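Local structure of glutathione S-transferase (4MP4) at residues 8-13 with 22-27; 15-20 with 124-129; 35-40 with 202-207; 62-67 with 78-83. The protein probably catalyses the conjugation of glutathione to electrophilic substrates, as a dimeric member of the glutathione S-transferase family. All blocks are in the same frame, centred on the assembly; numbering follows the deposited sequence.

Interactions 1 and 4 are buried contacts inside the thioredoxin-like domain of the protein, and interactions 2 and 3, both partly buried, tie that domain to the helices that follow it. Strands 8-13 and 63-66 are neighbours in one sheet, each meeting a helix, 19-30 in interaction 1 and 74-84 in interaction 4. Strand 36-40, on the other flank of 8-13, is used in interaction 3, whose centre lies about 7 Å from that of interaction 1. Interaction 2 joins the start of helix 19-30 to residues 124-129. Three of the contacts have no hydrogen bond between their segments and are mainly apolar; interaction 4 adds a histidine-tyrosine hydrogen bond.

Interaction 1: residues 8-13 with 22-27; sequences FKLYTD and FTVFVG
The edge of the Phe25 ring, near the ring plane, is the part turned to Leu10, whose CD2 methyl comes up beside it. Trp204 of helix 199-215 also packs against this ring, with the planes at about 60°, and His29 meets it from within helix 19-30. The closer touch is made nearer the backbone: CD2 of Leu10 lies 3.8 Å from CB of Phe25 and 3.9 Å from its CA, so the methyl rests on the root of the side chain while the ring leads off from the strand. The two side chains are set nearly at right angles. The other branch of Leu10 serves Val24, with CD1 of Leu10 3.9 Å from CG1 of Val24. CG1 of Val24 stands anti to its backbone N (chi1 177°), on the side facing the strand. One leucine thus spreads its two methyls over successive residues of the helix, and all three residues are buried. Ile37 of the next strand and Pro62 also touch Leu10, extending this apolar layer across the sheet. Strand 8-13, helix 19-30 and strand 36-40 form a beta-alpha-beta unit, the opening unit of the thioredoxin-like domain of glutathione S-transferases, and Leu10 packs its first strand against its helix.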
loop_
_atom_site.group_PDB
_atom_site.type_symbol
_atom_site.label_atom_id
_atom_site.label_comp_id
_atom_site.label_asym_id
_atom_site.label_seq_id
_atom_site.Cartn_x
_atom_site.Cartn_y
_atom_site.Cartn_z
ATOM N N PHE A 8 5.640 -5.988 22.892
ATOM C CA PHE A 8 4.989 -5.368 21.743
ATOM C C PHE A 8 4.386 -4.046 22.180
ATOM O O PHE A 8 3.631 -3.998 23.144
ATOM C CB PHE A 8 3.855 -6.252 21.227
ATOM C CG PHE A 8 4.300 -7.400 20.369
ATOM C CD1 PHE A 8 4.647 -7.196 19.039
ATOM C CD2 PHE A 8 4.340 -8.691 20.881
ATOM C CE1 PHE A 8 5.050 -8.263 18.234
ATOM C CE2 PHE A 8 4.738 -9.762 20.088
ATOM C CZ PHE A 8 5.090 -9.546 18.757
ATOM N N LYS A 9 4.707 -2.969 21.481
ATOM C CA LYS A 9 4.053 -1.696 21.767
ATOM C C LYS A 9 3.506 -1.030 20.497
ATOM O O LYS A 9 4.198 -0.973 19.485
ATOM C CB LYS A 9 4.996 -0.744 22.504
ATOM C CG LYS A 9 4.296 0.512 22.979
ATOM C CD LYS A 9 5.223 1.458 23.670
ATOM C CE LYS A 9 4.737 1.761 25.060
ATOM N NZ LYS A 9 4.804 0.538 25.900
ATOM N N LEU A 10 2.272 -0.530 20.570
ATOM C CA LEU A 10 1.611 0.128 19.441
ATOM C C LEU A 10 1.507 1.633 19.648
ATOM O O LEU A 10 0.984 2.076 20.659
ATOM C CB LEU A 10 0.208 -0.464 19.215
ATOM C CG LEU A 10 -0.674 0.223 18.155
ATOM C CD1 LEU A 10 -0.049 0.165 16.746
ATOM C CD2 LEU A 10 -2.049 -0.366 18.141
ATOM N N TYR A 11 1.997 2.421 18.694
ATOM C CA TYR A 11 1.883 3.879 18.797
ATOM C C TYR A 11 0.771 4.411 17.895
ATOM O O TYR A 11 0.773 4.192 16.685
ATOM C CB TYR A 11 3.219 4.580 18.500
ATOM C CG TYR A 11 4.325 4.194 19.461
ATOM C CD1 TYR A 11 4.855 2.909 19.448
ATOM C CD2 TYR A 11 4.832 5.102 20.390
ATOM C CE1 TYR A 11 5.844 2.535 20.321
ATOM C CE2 TYR A 11 5.826 4.738 21.271
ATOM C CZ TYR A 11 6.331 3.450 21.233
ATOM O OH TYR A 11 7.336 3.054 22.095
ATOM N N THR A 12 -0.183 5.110 18.497
ATOM C CA THR A 12 -1.269 5.720 17.748
ATOM C C THR A 12 -1.212 7.248 17.826
ATOM O O THR A 12 -0.458 7.798 18.619
ATOM C CB THR A 12 -2.637 5.261 18.288
ATOM O OG1 THR A 12 -3.677 5.791 17.452
ATOM C CG2 THR A 12 -2.833 5.764 19.703
ATOM N N ASP A 13 -2.006 7.935 17.005
ATOM C CA ASP A 13 -2.162 9.371 17.167
ATOM C C ASP A 13 -2.963 9.617 18.449
ATOM O O ASP A 13 -3.784 8.795 18.831
ATOM C CB ASP A 13 -2.877 9.989 15.971
ATOM C CG ASP A 13 -4.271 9.415 15.757
ATOM O OD1 ASP A 13 -4.408 8.183 15.606
ATOM O OD2 ASP A 13 -5.232 10.205 15.729
ATOM N N PHE A 22 -5.985 1.919 13.994
ATOM C CA PHE A 22 -7.164 1.112 14.269
ATOM C C PHE A 22 -6.981 -0.326 13.754
ATOM O O PHE A 22 -7.192 -1.299 14.478
ATOM C CB PHE A 22 -8.396 1.776 13.652
ATOM C CG PHE A 22 -9.562 0.850 13.437
ATOM C CD1 PHE A 22 -10.371 0.472 14.497
ATOM C CD2 PHE A 22 -9.865 0.376 12.169
ATOM C CE1 PHE A 22 -11.466 -0.363 14.297
ATOM C CE2 PHE A 22 -10.949 -0.470 11.965
ATOM C CZ PHE A 22 -11.757 -0.834 13.030
ATOM N N THR A 23 -6.536 -0.439 12.515
ATOM C CA THR A 23 -6.399 -1.721 11.832
ATOM C C THR A 23 -5.372 -2.675 12.477
ATOM O O THR A 23 -5.605 -3.889 12.582
ATOM C CB THR A 23 -6.041 -1.462 10.370
ATOM O OG1 THR A 23 -7.100 -0.704 9.766
ATOM C CG2 THR A 23 -5.837 -2.752 9.620
ATOM N N VAL A 24 -4.247 -2.122 12.921
ATOM C CA VAL A 24 -3.236 -2.911 13.628
ATOM C C VAL A 24 -3.682 -3.331 15.036
ATOM O O VAL A 24 -3.440 -4.466 15.462
ATOM C CB VAL A 24 -1.890 -2.170 13.703
ATOM C CG1 VAL A 24 -0.874 -2.972 14.509
ATOM C CG2 VAL A 24 -1.375 -1.885 12.295
ATOM N N PHE A 25 -4.330 -2.417 15.751
ATOM C CA PHE A 25 -4.910 -2.720 17.060
ATOM C C PHE A 25 -5.859 -3.899 16.937
ATOM O O PHE A 25 -5.818 -4.831 17.770
ATOM C CB PHE A 25 -5.667 -1.500 17.588
ATOM C CG PHE A 25 -6.464 -1.749 18.850
ATOM C CD1 PHE A 25 -7.775 -2.207 18.789
ATOM C CD2 PHE A 25 -5.924 -1.458 20.092
ATOM C CE1 PHE A 25 -8.512 -2.422 19.949
ATOM C CE2 PHE A 25 -6.658 -1.664 21.252
ATOM C CZ PHE A 25 -7.961 -2.137 21.176
ATOM N N VAL A 26 -6.703 -3.858 15.898
ATOM C CA VAL A 26 -7.665 -4.935 15.663
ATOM C C VAL A 26 -6.930 -6.250 15.392
ATOM O O VAL A 26 -7.256 -7.290 15.978
ATOM C CB VAL A 26 -8.683 -4.616 14.530
ATOM C CG1 VAL A 26 -9.503 -5.864 14.163
ATOM C CG2 VAL A 26 -9.602 -3.449 14.928
ATOM N N GLY A 27 -5.910 -6.183 14.536
ATOM C CA GLY A 27 -5.090 -7.341 14.230
ATOM C C GLY A 27 -4.442 -7.986 15.441
ATOM O O GLY A 27 -4.456 -9.201 15.583
#

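Interaction 2: residues 15-20 with 124-129; sequences QFLSPY and IFIQPK
Leu17 puts one methyl, CD2, between two side chains of the opposing segment, and this is where the contact is tight. The methyl lies 4.1 Å from CD2 of Phe125 and 4.0 Å from CD1 of Ile126. It approaches the phenylalanine ring obliquely, the two side chains running past one another in opposite senses, whereas Leu17 and Ile126 cross at about a right angle. With chi2 of Leu17 at -175°, CD1 points outward along the chain, and CD2 is the side branch that faces this pair. On the inner side, the carbonyl O of Phe16 sits 4.2 Å from CE2 of Phe125, again obliquely, and the Phe16 ring turns off to pack on Trp204 and Leu207 of helix 199-215. The Phe125 ring has its own support: CG2 of Ile124 stands 3.9 Å above the centre of one face. A sulfate ion, probably from the crystallisation liquor, lies about 4 Å from the Phe125 side chain.

The outer side is looser. Ile126, just past the end of helix 122-125, is exposed, and residues 127-129 lead away from the contact. Polar fixing comes from neighbours, since Leu17 O accepts a hydrogen bond from Thr121 OG1 and its N binds Asp13 OD2. The direct link between 15-20 and 124-129 is mainly one of dispersion and apolar burial, while the directional bonds that set the Leu17 backbone come from just beyond the two segments.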
loop_
_atom_site.group_PDB
_atom_site.type_symbol
_atom_site.label_atom_id
_atom_site.label_comp_id
_atom_site.label_asym_id
_atom_site.label_seq_id
_atom_site.Cartn_x
_atom_site.Cartn_y
_atom_site.Cartn_z
ATOM N N GLN A 15 -5.414 11.377 19.251
ATOM C CA GLN A 15 -6.860 11.469 19.182
ATOM C C GLN A 15 -7.508 10.191 18.670
ATOM O O GLN A 15 -8.716 10.148 18.495
ATOM C CB GLN A 15 -7.284 12.650 18.314
ATOM C CG GLN A 15 -7.416 13.978 19.037
ATOM C CD GLN A 15 -7.613 15.105 18.056
ATOM O OE1 GLN A 15 -8.714 15.654 17.927
ATOM N NE2 GLN A 15 -6.551 15.436 17.319
ATOM N N PHE A 16 -6.699 9.164 18.421
ATOM C CA PHE A 16 -7.191 7.860 17.963
ATOM C C PHE A 16 -8.038 7.922 16.692
ATOM O O PHE A 16 -8.952 7.126 16.524
ATOM C CB PHE A 16 -8.000 7.182 19.063
ATOM C CG PHE A 16 -7.172 6.662 20.187
ATOM C CD1 PHE A 16 -6.526 7.542 21.063
ATOM C CD2 PHE A 16 -7.032 5.294 20.382
ATOM C CE1 PHE A 16 -5.743 7.069 22.107
ATOM C CE2 PHE A 16 -6.259 4.807 21.437
ATOM C CZ PHE A 16 -5.611 5.698 22.298
ATOM N N LEU A 17 -7.731 8.866 15.808
ATOM C CA LEU A 17 -8.478 9.051 14.570
ATOM C C LEU A 17 -7.923 8.217 13.424
ATOM O O LEU A 17 -8.563 8.090 12.388
ATOM C CB LEU A 17 -8.456 10.521 14.145
ATOM C CG LEU A 17 -9.068 11.562 15.082
ATOM C CD1 LEU A 17 -9.054 12.907 14.412
ATOM C CD2 LEU A 17 -10.497 11.176 15.485
ATOM N N SER A 18 -6.729 7.664 13.601
ATOM C CA SER A 18 -6.060 6.945 12.529
ATOM C C SER A 18 -6.747 5.631 12.171
ATOM O O SER A 18 -6.948 4.781 13.027
ATOM C CB SER A 18 -4.603 6.663 12.902
ATOM O OG SER A 18 -4.019 5.776 11.968
ATOM N N PRO A 19 -7.094 5.455 10.890
ATOM C CA PRO A 19 -7.707 4.196 10.451
ATOM C C PRO A 19 -6.681 3.039 10.386
ATOM O O PRO A 19 -7.057 1.874 10.530
ATOM C CB PRO A 19 -8.234 4.545 9.054
ATOM C CG PRO A 19 -7.245 5.597 8.561
ATOM C CD PRO A 19 -6.922 6.417 9.782
ATOM N N TYR A 20 -5.405 3.354 10.180
ATOM C CA TYR A 20 -4.383 2.305 10.103
ATOM C C TYR A 20 -3.919 1.840 11.483
ATOM O O TYR A 20 -3.633 0.663 11.661
ATOM C CB TYR A 20 -3.221 2.741 9.197
ATOM C CG TYR A 20 -3.776 3.411 7.972
ATOM C CD1 TYR A 20 -4.528 2.690 7.046
ATOM C CD2 TYR A 20 -3.623 4.775 7.779
ATOM C CE1 TYR A 20 -5.089 3.313 5.951
ATOM C CE2 TYR A 20 -4.181 5.407 6.686
ATOM C CZ TYR A 20 -4.910 4.674 5.777
ATOM O OH TYR A 20 -5.471 5.309 4.704
ATOM N N ILE A 124 -16.687 9.894 11.536
ATOM C CA ILE A 124 -17.081 8.691 12.275
ATOM C C ILE A 124 -17.051 8.917 13.789
ATOM O O ILE A 124 -17.934 8.457 14.510
ATOM C CB ILE A 124 -16.157 7.482 11.940
ATOM C CG1 ILE A 124 -16.219 7.145 10.451
ATOM C CG2 ILE A 124 -16.485 6.265 12.814
ATOM C CD1 ILE A 124 -15.144 6.175 10.012
ATOM N N PHE A 125 -16.045 9.639 14.267
ATOM C CA PHE A 125 -15.797 9.723 15.710
ATOM C C PHE A 125 -16.195 11.041 16.378
ATOM O O PHE A 125 -16.311 11.099 17.595
ATOM C CB PHE A 125 -14.316 9.440 16.018
ATOM C CG PHE A 125 -13.846 8.067 15.590
ATOM C CD1 PHE A 125 -14.374 6.925 16.168
ATOM C CD2 PHE A 125 -12.860 7.924 14.623
ATOM C CE1 PHE A 125 -13.932 5.655 15.777
ATOM C CE2 PHE A 125 -12.412 6.664 14.233
ATOM C CZ PHE A 125 -12.940 5.533 14.816
ATOM N N ILE A 126 -16.387 12.105 15.604
ATOM C CA ILE A 126 -16.641 13.415 16.211
ATOM C C ILE A 126 -17.962 14.069 15.757
ATOM O O ILE A 126 -18.858 14.278 16.553
ATOM C CB ILE A 126 -15.430 14.340 16.012
ATOM C CG1 ILE A 126 -14.169 13.608 16.494
ATOM C CG2 ILE A 126 -15.613 15.603 16.791
ATOM C CD1 ILE A 126 -12.877 14.332 16.292
ATOM N N GLN A 127 -18.092 14.364 14.476
ATOM C CA GLN A 127 -19.308 14.975 13.956
ATOM C C GLN A 127 -19.268 14.944 12.439
ATOM O O GLN A 127 -18.195 14.961 11.848
ATOM C CB GLN A 127 -19.447 16.416 14.437
ATOM C CG GLN A 127 -18.191 17.223 14.260
ATOM C CD GLN A 127 -18.458 18.702 14.174
ATOM O OE1 GLN A 127 -19.534 19.126 13.763
ATOM N NE2 GLN A 127 -17.476 19.498 14.550
ATOM N N PRO A 128 -20.439 14.889 11.802
ATOM C CA PRO A 128 -20.485 14.830 10.338
ATOM C C PRO A 128 -19.976 16.113 9.678
ATOM O O PRO A 128 -19.844 17.144 10.343
ATOM C CB PRO A 128 -21.973 14.644 10.040
ATOM C CG PRO A 128 -22.555 14.120 11.292
ATOM C CD PRO A 128 -21.775 14.762 12.399
ATOM N N LYS A 129 -19.645 16.030 8.393
ATOM C CA LYS A 129 -19.312 17.217 7.621
ATOM C C LYS A 129 -20.527 17.646 6.797
ATOM O O LYS A 129 -21.216 16.805 6.221
ATOM C CB LYS A 129 -18.106 16.948 6.723
ATOM C CG LYS A 129 -16.785 17.071 7.439
ATOM C CD LYS A 129 -15.642 17.246 6.458
ATOM C CE LYS A 129 -14.300 17.237 7.180
ATOM N NZ LYS A 129 -14.249 18.125 8.372
#

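Interaction 3: residues 35-40 with 202-207; sequences FEIAAI and QKWLAL
Aliphatic contact comes first: Ile37 and Leu207 reach toward each other tip to tip, with CD1 of Ile37 3.9 Å from CD2 of Leu207. Both side chains start anti to the backbone N. For Ile37 (chi1 -166°) this sends CG1 out from the strand, and a chi2 of 128°, far from a staggered value, gives CD1 its final place. For Leu207, chi1 172° extends the chain from the helix toward the sheet. Phe25 of helix 19-30 and Tyr215, further along helix 199-215, also touch Ile37.

The aliphatic-aromatic contact uses the same methyl. CD1 of Ile37 meets the six-membered part of the Trp204 indole at its edge, near the ring plane, 4.3 Å from CZ3. Trp204 is buried, and its indole also meets Phe22 edge-to-face. The single terminal methyl of Ile37 thus touches residues one helical turn apart, 204 and 207.

Strand 36-40 lies at one border of the sheet, bonded along its backbone to strand 8-13, and helix 199-215 belongs to the all-helical C-terminal part. Their meeting is a piece of the interface between the thioredoxin-like and helical domains of the glutathione S-transferase fold.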
loop_
_atom_site.group_PDB
_atom_site.type_symbol
_atom_site.label_atom_id
_atom_site.label_comp_id
_atom_site.label_asym_id
_atom_site.label_seq_id
_atom_site.Cartn_x
_atom_site.Cartn_y
_atom_site.Cartn_z
ATOM N N PHE A 35 0.064 -6.649 24.174
ATOM C CA PHE A 35 0.838 -5.492 23.740
ATOM C C PHE A 35 0.420 -4.278 24.528
ATOM O O PHE A 35 -0.660 -4.260 25.110
ATOM C CB PHE A 35 0.624 -5.222 22.243
ATOM C CG PHE A 35 -0.773 -4.770 21.894
ATOM C CD1 PHE A 35 -1.782 -5.687 21.710
ATOM C CD2 PHE A 35 -1.066 -3.424 21.743
ATOM C CE1 PHE A 35 -3.070 -5.269 21.381
ATOM C CE2 PHE A 35 -2.343 -3.005 21.413
ATOM C CZ PHE A 35 -3.344 -3.931 21.228
ATOM N N GLU A 36 1.274 -3.261 24.523
ATOM C CA GLU A 36 1.004 -2.002 25.206
ATOM C C GLU A 36 0.758 -0.930 24.160
ATOM O O GLU A 36 1.331 -0.971 23.062
ATOM C CB GLU A 36 2.194 -1.582 26.087
ATOM C CG GLU A 36 2.675 -2.650 27.085
ATOM C CD GLU A 36 4.102 -2.413 27.596
ATOM O OE1 GLU A 36 4.876 -1.683 26.939
ATOM O OE2 GLU A 36 4.458 -2.966 28.659
ATOM N N ILE A 37 -0.078 0.039 24.508
ATOM C CA ILE A 37 -0.425 1.120 23.603
ATOM C C ILE A 37 0.112 2.462 24.110
ATOM O O ILE A 37 0.136 2.720 25.310
ATOM C CB ILE A 37 -1.963 1.198 23.416
ATOM C CG1 ILE A 37 -2.331 2.088 22.229
ATOM C CG2 ILE A 37 -2.642 1.701 24.666
ATOM C CD1 ILE A 37 -3.271 1.411 21.253
ATOM N N ALA A 38 0.544 3.320 23.195
ATOM C CA ALA A 38 0.941 4.677 23.561
ATOM C C ALA A 38 0.524 5.674 22.475
ATOM O O ALA A 38 0.217 5.285 21.348
ATOM C CB ALA A 38 2.446 4.750 23.820
ATOM N N ALA A 39 0.534 6.961 22.807
ATOM C CA ALA A 39 0.083 7.988 21.870
ATOM C C ALA A 39 1.131 9.059 21.570
ATOM O O ALA A 39 1.903 9.450 22.446
ATOM C CB ALA A 39 -1.194 8.641 22.376
ATOM N N ILE A 40 1.115 9.526 20.323
ATOM C CA ILE A 40 1.921 10.649 19.846
ATOM C C ILE A 40 1.064 11.760 19.212
ATOM O O ILE A 40 0.124 11.478 18.468
ATOM C CB ILE A 40 2.903 10.174 18.799
ATOM C CG1 ILE A 40 3.758 9.049 19.375
ATOM C CG2 ILE A 40 3.759 11.328 18.335
ATOM C CD1 ILE A 40 4.383 8.190 18.322
ATOM N N GLN A 202 -15.079 -3.114 18.896
ATOM C CA GLN A 202 -15.732 -2.564 20.070
ATOM C C GLN A 202 -14.676 -2.156 21.110
ATOM O O GLN A 202 -14.812 -1.133 21.772
ATOM C CB GLN A 202 -16.705 -3.616 20.601
ATOM C CG GLN A 202 -18.049 -3.123 21.132
ATOM C CD GLN A 202 -18.791 -2.158 20.224
ATOM O OE1 GLN A 202 -19.322 -1.163 20.705
ATOM N NE2 GLN A 202 -18.848 -2.445 18.926
ATOM N N LYS A 203 -13.595 -2.925 21.218
ATOM C CA LYS A 203 -12.533 -2.608 22.190
ATOM C C LYS A 203 -11.757 -1.335 21.823
ATOM O O LYS A 203 -11.368 -0.575 22.708
ATOM C CB LYS A 203 -11.586 -3.801 22.417
ATOM C CG LYS A 203 -12.123 -4.812 23.433
ATOM C CD LYS A 203 -11.422 -6.182 23.392
ATOM C CE LYS A 203 -10.105 -6.203 24.166
ATOM N NZ LYS A 203 -10.233 -5.867 25.629
ATOM N N TRP A 204 -11.542 -1.122 20.524
ATOM C CA TRP A 204 -11.021 0.149 20.017
ATOM C C TRP A 204 -11.913 1.331 20.424
ATOM O O TRP A 204 -11.426 2.316 20.991
ATOM C CB TRP A 204 -10.880 0.114 18.481
ATOM C CG TRP A 204 -10.257 1.362 17.861
ATOM C CD1 TRP A 204 -10.888 2.304 17.097
ATOM C CD2 TRP A 204 -8.885 1.780 17.945
ATOM N NE1 TRP A 204 -9.998 3.271 16.691
ATOM C CE2 TRP A 204 -8.759 2.980 17.201
ATOM C CE3 TRP A 204 -7.747 1.257 18.577
ATOM C CZ2 TRP A 204 -7.551 3.669 17.070
ATOM C CZ3 TRP A 204 -6.540 1.945 18.455
ATOM C CH2 TRP A 204 -6.452 3.141 17.702
ATOM N N LEU A 205 -13.210 1.222 20.137
ATOM C CA LEU A 205 -14.155 2.313 20.376
ATOM C C LEU A 205 -14.230 2.727 21.841
ATOM O O LEU A 205 -14.384 3.905 22.155
ATOM C CB LEU A 205 -15.545 1.953 19.849
ATOM C CG LEU A 205 -15.541 1.473 18.393
ATOM C CD1 LEU A 205 -16.954 1.215 17.913
ATOM C CD2 LEU A 205 -14.842 2.478 17.488
ATOM N N ALA A 206 -14.101 1.760 22.737
ATOM C CA ALA A 206 -14.122 2.060 24.169
ATOM C C ALA A 206 -12.795 2.700 24.577
ATOM O O ALA A 206 -12.766 3.642 25.383
ATOM C CB ALA A 206 -14.373 0.792 24.972
ATOM N N LEU A 207 -11.706 2.182 24.003
ATOM C CA LEU A 207 -10.355 2.619 24.349
ATOM C C LEU A 207 -10.199 4.085 24.020
ATOM O O LEU A 207 -9.619 4.831 24.789
ATOM C CB LEU A 207 -9.283 1.785 23.626
ATOM C CG LEU A 207 -7.827 2.260 23.758
ATOM C CD1 LEU A 207 -7.338 2.161 25.171
ATOM C CD2 LEU A 207 -6.889 1.486 22.835
#

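Interaction 4: residues 62-67 with 78-83; sequences PVLEHN and LEYLEE
Leu64, His66, Tyr80 and Leu81 join strand 63-66 to helix 74-84 in the thioredoxin-like domain of the glutathione S-transferase fold, where the helix returns across the sheet after strand 69-72. The short strand and helix segments run at 29° to each other, their axes 11.1 Å apart at the closest, an ordinary helix-on-sheet spacing, filled by leucine side chains and bridged by the His66-Tyr80 pair.

Apolar packing is centred on Leu64. Its CD2 lies 3.9 Å from CD2 of Leu81, the two side chains meeting at a slant, and 4.4 Å from CD2 of Tyr80, at the edge of the tyrosine ring and near its plane. Ile77, earlier in the same helix, also touches Leu64, while Leu81 leans on Leu28 of helix 19-30.

Aromatic neighbours flank the polar pair. The His66 ring is stacked with that of Phe8, from the adjoining strand, and the Tyr80 ring meets that of Phe69. Ala99 of the second subunit packs on Tyr80, and Glu83 in the next turn forms salt bridges with Arg98 and Arg102 of that subunit, which places this side of the helix at the dimer interface.

One hydrogen bond completes the contact. His66 and Tyr80 both extend with CG anti to the backbone N, crossing at about a right angle. Either partner could be the donor; the bond is nearly straight, with an angle of 166°, and the hydroxyl OH of Tyr80 lies in the imidazole plane at the ring edge, 2.7 Å from ND1 of His66.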
loop_
_atom_site.group_PDB
_atom_site.type_symbol
_atom_site.label_atom_id
_atom_site.label_comp_id
_atom_site.label_asym_id
_atom_site.label_seq_id
_atom_site.Cartn_x
_atom_site.Cartn_y
_atom_site.Cartn_z
ATOM N N PRO A 62 0.643 4.263 12.285
ATOM C CA PRO A 62 1.080 3.511 13.466
ATOM C C PRO A 62 2.519 3.009 13.368
ATOM O O PRO A 62 3.032 2.755 12.280
ATOM C CB PRO A 62 0.141 2.310 13.459
ATOM C CG PRO A 62 -0.060 2.048 11.994
ATOM C CD PRO A 62 -0.184 3.429 11.395
ATOM N N VAL A 63 3.150 2.863 14.527
ATOM C CA VAL A 63 4.442 2.244 14.630
ATOM C C VAL A 63 4.276 1.095 15.592
ATOM O O VAL A 63 3.608 1.236 16.619
ATOM C CB VAL A 63 5.489 3.213 15.176
ATOM C CG1 VAL A 63 6.815 2.502 15.355
ATOM C CG2 VAL A 63 5.647 4.369 14.229
ATOM N N LEU A 64 4.844 -0.053 15.237
ATOM C CA LEU A 64 4.841 -1.195 16.134
ATOM C C LEU A 64 6.257 -1.468 16.589
ATOM O O LEU A 64 7.147 -1.695 15.767
ATOM C CB LEU A 64 4.288 -2.437 15.446
ATOM C CG LEU A 64 4.238 -3.659 16.358
ATOM C CD1 LEU A 64 3.138 -3.491 17.411
ATOM C CD2 LEU A 64 4.051 -4.946 15.564
ATOM N N GLU A 65 6.474 -1.438 17.895
ATOM C CA GLU A 65 7.765 -1.852 18.422
ATOM C C GLU A 65 7.626 -3.262 18.952
ATOM O O GLU A 65 6.668 -3.589 19.658
ATOM C CB GLU A 65 8.297 -0.871 19.468
ATOM C CG GLU A 65 8.389 0.555 18.903
ATOM C CD GLU A 65 9.101 1.548 19.820
ATOM O OE1 GLU A 65 9.287 1.219 21.022
ATOM O OE2 GLU A 65 9.467 2.657 19.327
ATOM N N HIS A 66 8.558 -4.106 18.532
ATOM C CA HIS A 66 8.642 -5.479 18.985
ATOM C C HIS A 66 10.079 -5.677 19.427
ATOM O O HIS A 66 10.977 -5.802 18.593
ATOM C CB HIS A 66 8.299 -6.453 17.862
ATOM C CG HIS A 66 8.509 -7.891 18.227
ATOM N ND1 HIS A 66 8.969 -8.828 17.324
ATOM C CD2 HIS A 66 8.318 -8.553 19.392
ATOM C CE1 HIS A 66 9.051 -10.005 17.920
ATOM N NE2 HIS A 66 8.657 -9.865 19.173
ATOM N N ASN A 67 10.288 -5.678 20.740
ATOM C CA ASN A 67 11.628 -5.711 21.315
ATOM C C ASN A 67 12.500 -4.597 20.732
ATOM O O ASN A 67 12.169 -3.414 20.854
ATOM C CB ASN A 67 12.264 -7.100 21.154
ATOM C CG ASN A 67 11.426 -8.207 21.810
ATOM O OD1 ASN A 67 10.746 -7.978 22.812
ATOM N ND2 ASN A 67 11.470 -9.406 21.242
ATOM N N LEU A 78 1.056 -5.722 9.618
ATOM C CA LEU A 78 0.190 -6.902 9.610
ATOM C C LEU A 78 0.904 -8.139 9.049
ATOM O O LEU A 78 0.905 -9.211 9.672
ATOM C CB LEU A 78 -1.114 -6.632 8.839
ATOM C CG LEU A 78 -2.103 -5.696 9.529
ATOM C CD1 LEU A 78 -3.133 -5.152 8.561
ATOM C CD2 LEU A 78 -2.775 -6.421 10.681
ATOM N N GLU A 79 1.518 -7.969 7.880
ATOM C CA GLU A 79 2.264 -9.033 7.223
ATOM C C GLU A 79 3.311 -9.620 8.179
ATOM O O GLU A 79 3.510 -10.840 8.261
ATOM C CB GLU A 79 2.923 -8.487 5.954
ATOM C CG GLU A 79 2.756 -9.367 4.732
ATOM C CD GLU A 79 1.393 -9.237 4.089
ATOM O OE1 GLU A 79 1.230 -8.340 3.240
ATOM O OE2 GLU A 79 0.488 -10.036 4.413
ATOM N N TYR A 80 3.948 -8.732 8.929
ATOM C CA TYR A 80 4.975 -9.102 9.889
ATOM C C TYR A 80 4.395 -9.920 11.042
ATOM O O TYR A 80 5.020 -10.858 11.538
ATOM C CB TYR A 80 5.636 -7.822 10.391
ATOM C CG TYR A 80 6.581 -8.003 11.517
ATOM C CD1 TYR A 80 7.767 -8.693 11.340
ATOM C CD2 TYR A 80 6.306 -7.474 12.759
ATOM C CE1 TYR A 80 8.648 -8.864 12.372
ATOM C CE2 TYR A 80 7.187 -7.640 13.807
ATOM C CZ TYR A 80 8.356 -8.336 13.606
ATOM O OH TYR A 80 9.243 -8.506 14.645
ATOM N N LEU A 81 3.183 -9.569 11.450
ATOM C CA LEU A 81 2.487 -10.279 12.506
ATOM C C LEU A 81 2.048 -11.677 12.057
ATOM O O LEU A 81 2.101 -12.632 12.840
ATOM C CB LEU A 81 1.279 -9.461 12.989
ATOM C CG LEU A 81 1.569 -8.204 13.830
ATOM C CD1 LEU A 81 0.275 -7.579 14.379
ATOM C CD2 LEU A 81 2.540 -8.509 14.963
ATOM N N GLU A 82 1.612 -11.795 10.801
ATOM C CA GLU A 82 1.224 -13.089 10.258
ATOM C C GLU A 82 2.427 -14.037 10.192
ATOM O O GLU A 82 2.316 -15.222 10.514
ATOM C CB GLU A 82 0.631 -12.934 8.856
ATOM C CG GLU A 82 -0.742 -12.302 8.797
ATOM C CD GLU A 82 -1.834 -13.189 9.369
ATOM O OE1 GLU A 82 -2.434 -13.976 8.598
ATOM O OE2 GLU A 82 -2.099 -13.081 10.586
ATOM N N GLU A 83 3.570 -13.509 9.762
ATOM C CA GLU A 83 4.788 -14.298 9.679
ATOM C C GLU A 83 5.257 -14.761 11.057
ATOM O O GLU A 83 5.701 -15.897 11.205
ATOM C CB GLU A 83 5.887 -13.532 8.931
ATOM C CG GLU A 83 5.761 -13.649 7.410
ATOM C CD GLU A 83 6.713 -12.744 6.658
ATOM O OE1 GLU A 83 7.770 -12.390 7.221
ATOM O OE2 GLU A 83 6.400 -12.385 5.502
#